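Local coordinates for protein adenylyltransferase (PDB 5NH2) that transfers AMP from ATP to tyrosine or threonine residues of host target proteins through its Fic domain, and takes part in bacterial virulence, at residues T17-K22 against F153-G158; I44-E49 against Q65-N70; Y59-H64 against G76-I81; P94-T99 against Q149-R154. All coordinates share one frame; numbering follows the deposited sequence.

From the N terminus, residues 17-22 come first and make interaction 1 with 153-158. This closes the longest loop and joins an N-terminal segment to the Fic motif. Interactions 2 and 3 lie within that span. Both use helix 57-68, and they cross: 44-49 reaches forward to 65-70, while 59-64 reaches forward to 76-81. Interaction 2 ties the last part of helix 28-46 and the turn after it to helix 57-68. Interaction 3 ties helix 57-68 to the segment that precedes strand 83-84. Interaction 4 opens after both have closed and brings 94-99 against 149-154. It ends on the same part of the chain as interaction 1, and the two share Phe153 and Arg154.

Interaction 1: T17-K22 against F153-G158; sequences TTLKNK and FREGNG. With MG (magnesium ion), chain C.
The Fic motif, HPFREGNGRTQR in this chain, is met by Leu19, which sets its two methyl groups against Arg154 and Glu155. Leu19 CD2 sits over one face of the Arg154 guanidinium, towards its rim, 3.7 Å from Arg154 NH2. The other methyl, Leu19 CD1, lies 4.1 Å from Glu155 CB. The Glu155 chain bends beyond that point (chi2 83°). Its carboxylate is thereby turned to the magnesium ion, which Glu155 OE2 binds at 2.4 Å. Residues 155-159 are an experimentally established ATP site. Within 153-158, Asn157 grips the backbone of Phe153 twice. Phe153 N donates to Asn157 OD1 at 2.6 Å, in the carbonyl plane and on a lone pair. Asn157 ND2 donates to Phe153 O at 2.8 Å from above the carbonyl plane. The pair of bonds fixes the amide and holds the loop to the start of helix 157-171, where Gly156 is the N-cap. On the other segment, Asn21 ND2 bonds to Leu19 O at 2.8 Å. No hydrogen bond joins the two segments. Apolar cover thus falls on Glu155 CB and a guanidinium face, and the leucine methyls offer no rival to OE2 as a ligand of the magnesium ion.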
# COMPACT_ATOMS: atom_id res chain seq x y z
N THR A 17 -23.47 -9.77 6.49
CA THR A 17 -22.26 -9.68 5.69
C THR A 17 -20.99 -9.37 6.52
O THR A 17 -19.94 -9.08 5.94
CB THR A 17 -22.47 -8.65 4.58
OG1 THR A 17 -21.63 -8.98 3.47
CG2 THR A 17 -22.17 -7.25 5.06
N THR A 18 -21.08 -9.37 7.85
CA THR A 18 -19.99 -8.98 8.74
C THR A 18 -19.14 -10.17 9.17
O THR A 18 -19.67 -11.18 9.67
CB THR A 18 -20.56 -8.28 9.98
OG1 THR A 18 -21.42 -7.22 9.58
CG2 THR A 18 -19.43 -7.73 10.89
N LEU A 19 -17.81 -10.04 9.03
CA LEU A 19 -16.88 -11.09 9.41
C LEU A 19 -16.88 -11.29 10.93
O LEU A 19 -16.78 -10.33 11.69
CB LEU A 19 -15.47 -10.75 8.91
CG LEU A 19 -15.10 -10.87 7.42
CD1 LEU A 19 -13.80 -10.11 7.16
CD2 LEU A 19 -14.93 -12.33 6.96
N LYS A 20 -17.01 -12.55 11.36
CA LYS A 20 -16.88 -12.87 12.78
C LYS A 20 -15.60 -12.25 13.32
O LYS A 20 -14.54 -12.36 12.69
CB LYS A 20 -16.87 -14.38 12.99
CG LYS A 20 -18.24 -15.08 12.77
CD LYS A 20 -18.02 -16.55 12.48
CE LYS A 20 -19.29 -17.37 12.74
NZ LYS A 20 -19.10 -18.88 12.65
N ASN A 21 -15.70 -11.56 14.45
CA ASN A 21 -14.53 -10.87 14.98
C ASN A 21 -14.48 -11.00 16.49
O ASN A 21 -15.48 -11.33 17.14
CB ASN A 21 -14.51 -9.38 14.58
CG ASN A 21 -15.84 -8.67 14.90
OD1 ASN A 21 -16.05 -8.18 16.02
ND2 ASN A 21 -16.74 -8.64 13.93
N LYS A 22 -13.31 -10.67 17.05
CA LYS A 22 -13.08 -10.75 18.49
C LYS A 22 -13.86 -9.71 19.32
O LYS A 22 -13.97 -9.88 20.54
CB LYS A 22 -11.57 -10.65 18.76
CG LYS A 22 -10.76 -11.93 18.46
CD LYS A 22 -9.25 -11.65 18.51
CE LYS A 22 -8.41 -12.88 18.73
NZ LYS A 22 -8.47 -13.30 20.17
N PHE A 153 -5.12 -14.58 1.68
CA PHE A 153 -5.86 -14.42 2.94
C PHE A 153 -7.34 -14.14 2.67
O PHE A 153 -7.72 -13.68 1.60
CB PHE A 153 -5.28 -13.30 3.84
CG PHE A 153 -3.85 -13.52 4.22
CD1 PHE A 153 -3.53 -14.35 5.28
CD2 PHE A 153 -2.82 -12.95 3.47
CE1 PHE A 153 -2.22 -14.59 5.62
CE2 PHE A 153 -1.49 -13.19 3.80
CZ PHE A 153 -1.17 -14.01 4.88
N ARG A 154 -8.17 -14.52 3.65
CA ARG A 154 -9.59 -14.21 3.60
C ARG A 154 -9.85 -12.71 3.51
O ARG A 154 -10.77 -12.28 2.79
CB ARG A 154 -10.30 -14.81 4.82
CG ARG A 154 -11.73 -14.39 4.92
CD ARG A 154 -12.48 -14.79 3.67
NE ARG A 154 -13.91 -14.51 3.76
CZ ARG A 154 -14.47 -13.37 3.34
NH1 ARG A 154 -13.71 -12.41 2.82
NH2 ARG A 154 -15.78 -13.19 3.44
N GLU A 155 -9.09 -11.90 4.27
CA GLU A 155 -9.15 -10.43 4.22
C GLU A 155 -7.81 -9.84 4.70
O GLU A 155 -7.05 -10.50 5.43
CB GLU A 155 -10.34 -9.93 5.05
CG GLU A 155 -10.50 -8.41 5.12
CD GLU A 155 -11.24 -7.82 3.93
OE1 GLU A 155 -12.37 -8.28 3.64
OE2 GLU A 155 -10.68 -6.89 3.29
N GLY A 156 -7.52 -8.60 4.26
CA GLY A 156 -6.25 -7.95 4.54
C GLY A 156 -5.08 -8.28 3.60
O GLY A 156 -3.90 -8.14 4.01
N ASN A 157 -5.35 -8.66 2.35
CA ASN A 157 -4.27 -9.06 1.43
C ASN A 157 -3.42 -7.88 0.96
O ASN A 157 -2.17 -7.93 0.98
CB ASN A 157 -4.86 -9.81 0.23
CG ASN A 157 -5.49 -11.13 0.64
OD1 ASN A 157 -4.77 -12.12 0.84
ND2 ASN A 157 -6.83 -11.14 0.85
N GLY A 158 -4.06 -6.78 0.57
CA GLY A 158 -3.28 -5.64 0.12
C GLY A 158 -2.36 -5.10 1.19
O GLY A 158 -1.18 -4.81 0.91
MG MG C . -8.70 -5.53 2.92

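Interaction 2: I44-E49 against Q65-N70; sequences INLREE and QQLFKN
Leu46 holds CG anti to its backbone N (chi1 -160°), whereas Leu67 holds CG anti to its carbonyl carbon (chi1 -61°). These torsions bring one methyl of each residue together, Leu46 CD2 to Leu67 CD2 at 3.7 Å. The two side chains cross at about a right angle. The second methyl of Leu46 reaches the neighbouring residue, with CD1 4.2 Å from Gln66 CB. Beside this apolar pair lies Glu49, extended beyond CG, whose OE2 is 4.0 Å from Gln66 CG. The carboxylate and the Gln66 amide are neighbours, but the setting of that amide is doubtful. Glu49 OE1 is hydrogen-bonded to His62. A type I turn from Leu46 to Glu49 places this carboxylate, and it is closed by Glu49 N to Leu46 O at 3.2 Å. Leu46 and Leu67 both also touch Leu163 of helix 157-171, the helix that carries the ATP-binding Arg159. The other side of 44-49 faces a second protein chain, the antitoxin homologue BiaA, where Glu48 makes a salt bridge with Lys20 of BiaA. Here the last part of helix 28-46 and the turn after it pack on helix 57-68, in the helical core of a Fic domain.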
# COMPACT_ATOMS: atom_id res chain seq x y z
N ILE A 44 1.96 0.55 13.60
CA ILE A 44 2.98 1.38 14.22
C ILE A 44 3.92 0.51 15.04
O ILE A 44 5.15 0.66 14.95
CB ILE A 44 2.37 2.52 15.04
CG1 ILE A 44 2.24 3.75 14.16
CG2 ILE A 44 3.36 2.98 16.12
CD1 ILE A 44 1.05 3.81 13.36
N ASN A 45 3.38 -0.48 15.75
CA ASN A 45 4.27 -1.29 16.59
C ASN A 45 5.13 -2.23 15.73
O ASN A 45 6.32 -2.39 15.98
CB ASN A 45 3.42 -2.03 17.63
CG ASN A 45 3.07 -1.13 18.83
OD1 ASN A 45 3.84 -0.99 19.82
ND2 ASN A 45 1.90 -0.51 18.74
N LEU A 46 4.54 -2.83 14.70
CA LEU A 46 5.27 -3.65 13.74
C LEU A 46 6.49 -2.94 13.20
O LEU A 46 7.51 -3.57 12.93
CB LEU A 46 4.35 -4.02 12.58
CG LEU A 46 4.71 -5.22 11.72
CD1 LEU A 46 5.34 -6.43 12.50
CD2 LEU A 46 3.41 -5.63 11.02
N ARG A 47 6.40 -1.62 13.03
CA ARG A 47 7.57 -0.89 12.54
C ARG A 47 8.77 -1.02 13.47
O ARG A 47 9.88 -0.67 13.07
CB ARG A 47 7.21 0.58 12.31
CG ARG A 47 6.51 0.83 10.99
CD ARG A 47 7.35 1.76 10.10
NE ARG A 47 6.86 1.95 8.73
CZ ARG A 47 7.34 2.88 7.90
NH1 ARG A 47 8.30 3.72 8.30
NH2 ARG A 47 6.85 2.98 6.67
N GLU A 48 8.58 -1.53 14.69
CA GLU A 48 9.63 -1.66 15.70
C GLU A 48 10.27 -3.05 15.81
O GLU A 48 11.17 -3.22 16.64
CB GLU A 48 9.07 -1.26 17.06
CG GLU A 48 8.68 0.24 17.16
CD GLU A 48 9.89 1.17 17.13
OE1 GLU A 48 9.98 2.05 16.25
OE2 GLU A 48 10.77 0.99 18.01
N GLU A 49 9.82 -4.05 15.04
CA GLU A 49 10.41 -5.39 15.06
C GLU A 49 11.65 -5.44 14.16
O GLU A 49 11.76 -4.70 13.18
CB GLU A 49 9.42 -6.46 14.57
CG GLU A 49 8.13 -6.59 15.35
CD GLU A 49 7.31 -7.85 14.99
OE1 GLU A 49 7.62 -8.51 13.96
OE2 GLU A 49 6.35 -8.16 15.74
N GLN A 65 -0.64 -11.84 10.87
CA GLN A 65 -0.97 -12.17 12.25
C GLN A 65 -0.78 -10.96 13.16
O GLN A 65 -1.56 -10.76 14.10
CB GLN A 65 -0.12 -13.32 12.72
CG GLN A 65 -0.62 -13.91 14.04
CD GLN A 65 0.51 -14.26 14.99
OE1 GLN A 65 1.27 -13.38 15.41
NE2 GLN A 65 0.63 -15.53 15.33
N GLN A 66 0.25 -10.15 12.94
CA GLN A 66 0.42 -9.01 13.83
C GLN A 66 -0.61 -7.94 13.52
O GLN A 66 -1.16 -7.32 14.44
CB GLN A 66 1.86 -8.46 13.77
CG GLN A 66 2.89 -9.47 14.35
CD GLN A 66 2.71 -9.74 15.84
OE1 GLN A 66 2.43 -10.87 16.25
NE2 GLN A 66 2.86 -8.71 16.64
N LEU A 67 -0.96 -7.76 12.24
CA LEU A 67 -1.92 -6.70 11.90
C LEU A 67 -3.30 -6.98 12.49
O LEU A 67 -3.97 -6.06 12.96
CB LEU A 67 -2.03 -6.46 10.37
CG LEU A 67 -0.76 -6.02 9.60
CD1 LEU A 67 -1.00 -5.84 8.10
CD2 LEU A 67 -0.07 -4.77 10.21
N PHE A 68 -3.76 -8.23 12.39
CA PHE A 68 -5.16 -8.57 12.64
C PHE A 68 -5.43 -9.41 13.89
O PHE A 68 -6.58 -9.82 14.10
CB PHE A 68 -5.74 -9.22 11.39
CG PHE A 68 -5.69 -8.31 10.20
CD1 PHE A 68 -6.55 -7.21 10.11
CD2 PHE A 68 -4.75 -8.52 9.18
CE1 PHE A 68 -6.47 -6.32 9.02
CE2 PHE A 68 -4.66 -7.65 8.06
CZ PHE A 68 -5.53 -6.54 7.99
N LYS A 69 -4.40 -9.74 14.69
CA LYS A 69 -4.58 -10.59 15.86
C LYS A 69 -5.64 -10.08 16.84
O LYS A 69 -6.25 -10.87 17.56
CB LYS A 69 -3.24 -10.73 16.60
CG LYS A 69 -2.69 -9.40 17.10
CD LYS A 69 -1.20 -9.47 17.53
CE LYS A 69 -0.97 -10.56 18.52
NZ LYS A 69 -1.86 -10.41 19.73
N ASN A 70 -5.84 -8.77 16.94
CA ASN A 70 -6.86 -8.31 17.87
C ASN A 70 -8.25 -8.30 17.25
O ASN A 70 -9.24 -8.04 17.96
CB ASN A 70 -6.48 -6.92 18.38
CG ASN A 70 -5.24 -6.96 19.25
OD1 ASN A 70 -5.14 -7.78 20.15
ND2 ASN A 70 -4.28 -6.10 18.98

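Interaction 3: Y59-H64 against G76-I81; sequences YLCHIH and GYLRHI
His64 turns the edge of its imidazole to Gly76, so that the glycine N-H comes to the ring in its plane. The bond from Gly76 N to His64 ND1 is 2.8 Å long and nearly straight, 164° at the hydrogen. The His64 side chain swings away from its own N-H (chi1 -173°, CG trans to N), and the ring leaves the helix towards Gly76. The other ring nitrogen, NE2, bonds to Glu155 O. One nitrogen accepting and the other facing a carbonyl is consistent with a neutral ring that carries its hydrogen on NE2. With both nitrogens engaged, the rotation of the ring is fixed, and Phe153 stacks on it. One helical turn earlier, Cys61 points the same way, and its carbonyl oxygen lies 3.5 Å from Gly76 CA. Gly76 has positive phi (83°) and no side chain, and this lets the loop come close to the helix. The contact belongs to the Fic domain: helix 57-68 is held against the segment that leads to strand 83-84. The histidine thus links that segment to the backbone of the ATP-binding Glu155. Beyond the glycine the contact turns apolar. Cys61 SG meets one branch of Leu78 at its CD2, 3.8 Å away, and lies 3.7 Å from Gly76 O. Leu78 also packs on Pro152 and Phe153.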
# COMPACT_ATOMS: atom_id res chain seq x y z
N TYR A 59 6.95 -15.44 6.97
CA TYR A 59 7.02 -14.04 7.34
C TYR A 59 5.76 -13.30 6.91
O TYR A 59 5.18 -12.56 7.71
CB TYR A 59 8.26 -13.38 6.73
CG TYR A 59 8.45 -11.92 7.13
CD1 TYR A 59 8.64 -11.56 8.47
CD2 TYR A 59 8.45 -10.90 6.17
CE1 TYR A 59 8.83 -10.20 8.85
CE2 TYR A 59 8.64 -9.58 6.54
CZ TYR A 59 8.83 -9.22 7.89
OH TYR A 59 9.03 -7.89 8.25
N LEU A 60 5.30 -13.54 5.68
CA LEU A 60 4.01 -12.99 5.24
C LEU A 60 2.89 -13.27 6.25
O LEU A 60 2.11 -12.36 6.60
CB LEU A 60 3.64 -13.57 3.87
CG LEU A 60 2.42 -12.97 3.22
CD1 LEU A 60 2.77 -11.60 2.68
CD2 LEU A 60 1.81 -13.92 2.13
N CYS A 61 2.82 -14.52 6.75
CA CYS A 61 1.75 -14.86 7.69
C CYS A 61 1.97 -14.21 9.06
O CYS A 61 0.99 -13.87 9.74
CB CYS A 61 1.63 -16.38 7.84
SG CYS A 61 0.92 -17.18 6.35
N HIS A 62 3.23 -14.04 9.48
CA HIS A 62 3.55 -13.30 10.70
C HIS A 62 3.08 -11.83 10.61
O HIS A 62 2.43 -11.31 11.52
CB HIS A 62 5.07 -13.38 10.97
CG HIS A 62 5.56 -12.46 12.05
ND1 HIS A 62 5.48 -12.77 13.40
CD2 HIS A 62 6.16 -11.24 11.99
CE1 HIS A 62 5.99 -11.78 14.12
NE2 HIS A 62 6.40 -10.84 13.29
N ILE A 63 3.35 -11.17 9.49
CA ILE A 63 2.81 -9.82 9.27
C ILE A 63 1.27 -9.78 9.40
O ILE A 63 0.71 -8.94 10.12
CB ILE A 63 3.27 -9.29 7.91
CG1 ILE A 63 4.75 -8.98 7.94
CG2 ILE A 63 2.50 -8.08 7.54
CD1 ILE A 63 5.22 -8.61 6.56
N HIS A 64 0.57 -10.67 8.67
CA HIS A 64 -0.90 -10.70 8.74
C HIS A 64 -1.36 -10.96 10.17
O HIS A 64 -2.29 -10.31 10.68
CB HIS A 64 -1.45 -11.75 7.76
CG HIS A 64 -2.95 -11.76 7.62
ND1 HIS A 64 -3.77 -12.44 8.49
CD2 HIS A 64 -3.77 -11.18 6.70
CE1 HIS A 64 -5.03 -12.26 8.14
NE2 HIS A 64 -5.06 -11.51 7.04
N GLY A 76 -3.28 -14.46 10.40
CA GLY A 76 -2.17 -15.30 9.96
C GLY A 76 -2.52 -16.64 9.33
O GLY A 76 -1.60 -17.40 9.00
N TYR A 77 -3.80 -17.00 9.17
CA TYR A 77 -4.15 -18.25 8.49
C TYR A 77 -4.60 -17.99 7.05
O TYR A 77 -5.31 -17.02 6.75
CB TYR A 77 -5.24 -19.03 9.26
CG TYR A 77 -4.82 -19.59 10.64
CD1 TYR A 77 -4.55 -18.73 11.71
CD2 TYR A 77 -4.77 -20.97 10.89
CE1 TYR A 77 -4.20 -19.22 12.97
CE2 TYR A 77 -4.44 -21.46 12.14
CZ TYR A 77 -4.15 -20.57 13.17
OH TYR A 77 -3.81 -21.05 14.42
N LEU A 78 -4.13 -18.86 6.15
CA LEU A 78 -4.41 -18.83 4.72
C LEU A 78 -5.79 -19.40 4.46
O LEU A 78 -6.27 -20.29 5.17
CB LEU A 78 -3.35 -19.65 3.97
CG LEU A 78 -1.93 -19.07 4.17
CD1 LEU A 78 -0.88 -20.04 3.64
CD2 LEU A 78 -1.71 -17.68 3.60
N ARG A 79 -6.42 -18.93 3.38
CA ARG A 79 -7.85 -19.19 3.22
C ARG A 79 -8.19 -20.58 2.68
O ARG A 79 -9.36 -21.00 2.74
CB ARG A 79 -8.47 -18.11 2.33
CG ARG A 79 -8.02 -18.17 0.92
CD ARG A 79 -8.78 -17.17 0.03
NE ARG A 79 -8.00 -16.77 -1.14
CZ ARG A 79 -8.05 -17.34 -2.34
NH1 ARG A 79 -8.89 -18.36 -2.59
NH2 ARG A 79 -7.28 -16.88 -3.31
N HIS A 80 -7.22 -21.30 2.13
CA HIS A 80 -7.53 -22.65 1.67
C HIS A 80 -7.28 -23.71 2.75
O HIS A 80 -7.45 -24.89 2.47
CB HIS A 80 -6.73 -22.99 0.41
CG HIS A 80 -5.25 -23.11 0.64
ND1 HIS A 80 -4.49 -22.06 1.10
CD2 HIS A 80 -4.41 -24.15 0.48
CE1 HIS A 80 -3.23 -22.45 1.21
NE2 HIS A 80 -3.16 -23.72 0.84
N ILE A 81 -6.89 -23.31 3.95
CA ILE A 81 -6.69 -24.22 5.08
C ILE A 81 -7.89 -24.11 5.98
O ILE A 81 -8.24 -22.99 6.40
CB ILE A 81 -5.41 -23.87 5.86
CG1 ILE A 81 -4.31 -23.54 4.87
CG2 ILE A 81 -5.04 -25.01 6.84
CD1 ILE A 81 -4.08 -24.63 3.91

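Interaction 4: P94-T99 against Q149-R154; sequences PEMKRT and QLHPFR
Of residues 94-99, Met96 alone touches 149-154, through its sulfur and terminal methyl. The sulfur meets the edge of the His151 imidazole, in the ring plane. Met96 SD is 3.8 Å from His151 NE2. The centre of the His151 ring is 4.6 Å from Met96 SD. The two side chains stand at about a right angle. The last torsion of the methionine is nearly eclipsed (chi3 -16°), and this sets CE towards the backbone after the histidine. There Met96 CE lies 3.9 Å from Phe153 O and 3.9 Å from Arg154 O. The Arg154 side chain is farther, with its CD 4.3 Å from Met96 CE. This close part is made by van der Waals and sulfur-aromatic contact, without a hydrogen bond. The rest of 94-99 is looser. Pro94, Glu95, Lys97 and Thr99 are exposed. Arg98 brings its end back towards His151, but Arg98 NE stays 6.9 Å from His151 NE2. Arg98 instead makes a cation-pi contact with Trp101. Arg98 and Thr99 are ATP-site residues by similarity. His151, the first residue of the Fic motif, leaves helix 133-150 with positive phi, and Phe105 stacks on its ring. The contact sits between the loop after strand 90-91 and the loop joining helix 133-150 to helix 157-171, whose Asn157 touches His151.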
# COMPACT_ATOMS: atom_id res chain seq x y z
N PRO A 94 -11.34 -21.69 -0.41
CA PRO A 94 -10.44 -22.05 -1.54
C PRO A 94 -10.71 -21.27 -2.83
O PRO A 94 -9.78 -21.03 -3.62
CB PRO A 94 -10.71 -23.56 -1.73
CG PRO A 94 -12.15 -23.76 -1.30
CD PRO A 94 -12.20 -22.82 -0.02
N GLU A 95 -11.93 -20.82 -3.06
CA GLU A 95 -12.21 -19.99 -4.23
C GLU A 95 -12.90 -18.73 -3.73
O GLU A 95 -13.94 -18.80 -3.06
CB GLU A 95 -13.09 -20.74 -5.28
CG GLU A 95 -13.36 -19.90 -6.52
CD GLU A 95 -14.33 -20.50 -7.54
OE1 GLU A 95 -14.89 -19.74 -8.39
OE2 GLU A 95 -14.50 -21.74 -7.52
N MET A 96 -12.32 -17.57 -4.02
CA MET A 96 -12.93 -16.30 -3.62
C MET A 96 -13.29 -15.56 -4.91
O MET A 96 -12.43 -14.96 -5.56
CB MET A 96 -11.96 -15.49 -2.75
CG MET A 96 -12.20 -13.96 -2.73
SD MET A 96 -11.28 -13.14 -1.35
CE MET A 96 -10.91 -14.58 -0.36
N LYS A 97 -14.59 -15.54 -5.22
CA LYS A 97 -15.02 -15.01 -6.50
C LYS A 97 -15.02 -13.50 -6.43
O LYS A 97 -15.23 -12.91 -5.37
CB LYS A 97 -16.41 -15.53 -6.86
CG LYS A 97 -16.50 -17.04 -7.09
CD LYS A 97 -17.96 -17.53 -6.96
CE LYS A 97 -18.38 -18.42 -8.12
NZ LYS A 97 -19.86 -18.68 -8.11
N ARG A 98 -14.74 -12.87 -7.56
CA ARG A 98 -14.74 -11.43 -7.69
C ARG A 98 -15.98 -10.98 -8.45
O ARG A 98 -16.37 -11.62 -9.44
CB ARG A 98 -13.48 -10.98 -8.42
CG ARG A 98 -12.26 -11.89 -8.20
CD ARG A 98 -10.99 -11.16 -8.71
NE ARG A 98 -10.86 -9.77 -8.21
CZ ARG A 98 -9.96 -8.87 -8.63
NH1 ARG A 98 -9.06 -9.16 -9.58
NH2 ARG A 98 -9.94 -7.66 -8.08
N THR A 99 -16.61 -9.90 -7.99
CA THR A 99 -17.72 -9.29 -8.72
C THR A 99 -17.14 -8.46 -9.86
O THR A 99 -16.38 -7.52 -9.61
CB THR A 99 -18.59 -8.42 -7.80
OG1 THR A 99 -19.38 -9.25 -6.95
CG2 THR A 99 -19.53 -7.55 -8.58
N GLN A 149 -2.11 -12.15 -7.56
CA GLN A 149 -3.02 -13.16 -8.06
C GLN A 149 -3.35 -14.20 -6.99
O GLN A 149 -4.48 -14.71 -6.95
CB GLN A 149 -2.42 -13.83 -9.30
CG GLN A 149 -3.40 -14.71 -10.08
CD GLN A 149 -3.26 -16.19 -9.71
OE1 GLN A 149 -2.30 -16.59 -9.04
NE2 GLN A 149 -4.23 -17.02 -10.15
N LEU A 150 -2.40 -14.50 -6.10
CA LEU A 150 -2.61 -15.57 -5.15
C LEU A 150 -3.59 -15.15 -4.07
O LEU A 150 -4.58 -15.85 -3.80
CB LEU A 150 -1.26 -16.03 -4.58
CG LEU A 150 -0.14 -16.71 -5.43
CD1 LEU A 150 1.13 -16.91 -4.53
CD2 LEU A 150 -0.54 -18.05 -6.15
N HIS A 151 -3.39 -13.94 -3.49
CA HIS A 151 -4.40 -13.25 -2.67
C HIS A 151 -4.79 -14.22 -1.57
O HIS A 151 -5.95 -14.64 -1.46
CB HIS A 151 -5.58 -12.85 -3.58
CG HIS A 151 -6.57 -11.92 -2.95
ND1 HIS A 151 -6.41 -10.55 -2.92
CD2 HIS A 151 -7.77 -12.17 -2.36
CE1 HIS A 151 -7.45 -10.00 -2.32
NE2 HIS A 151 -8.28 -10.96 -1.94
N PRO A 152 -3.80 -14.73 -0.84
CA PRO A 152 -4.00 -15.96 -0.07
C PRO A 152 -4.82 -15.80 1.20
O PRO A 152 -5.07 -16.85 1.83
CB PRO A 152 -2.57 -16.44 0.27
CG PRO A 152 -1.76 -15.16 0.37
CD PRO A 152 -2.43 -14.18 -0.68
N PHE A 153 -5.12 -14.58 1.68
CA PHE A 153 -5.86 -14.42 2.94
C PHE A 153 -7.34 -14.14 2.67
O PHE A 153 -7.72 -13.68 1.60
CB PHE A 153 -5.28 -13.30 3.84
CG PHE A 153 -3.85 -13.52 4.22
CD1 PHE A 153 -3.53 -14.35 5.28
CD2 PHE A 153 -2.82 -12.95 3.47
CE1 PHE A 153 -2.22 -14.59 5.62
CE2 PHE A 153 -1.49 -13.19 3.80
CZ PHE A 153 -1.17 -14.01 4.88
N ARG A 154 -8.17 -14.52 3.65
CA ARG A 154 -9.59 -14.21 3.60
C ARG A 154 -9.85 -12.71 3.51
O ARG A 154 -10.77 -12.28 2.79
CB ARG A 154 -10.30 -14.81 4.82
CG ARG A 154 -11.73 -14.39 4.92
CD ARG A 154 -12.48 -14.79 3.67
NE ARG A 154 -13.91 -14.51 3.76
CZ ARG A 154 -14.47 -13.37 3.34
NH1 ARG A 154 -13.71 -12.41 2.82
NH2 ARG A 154 -15.78 -13.19 3.44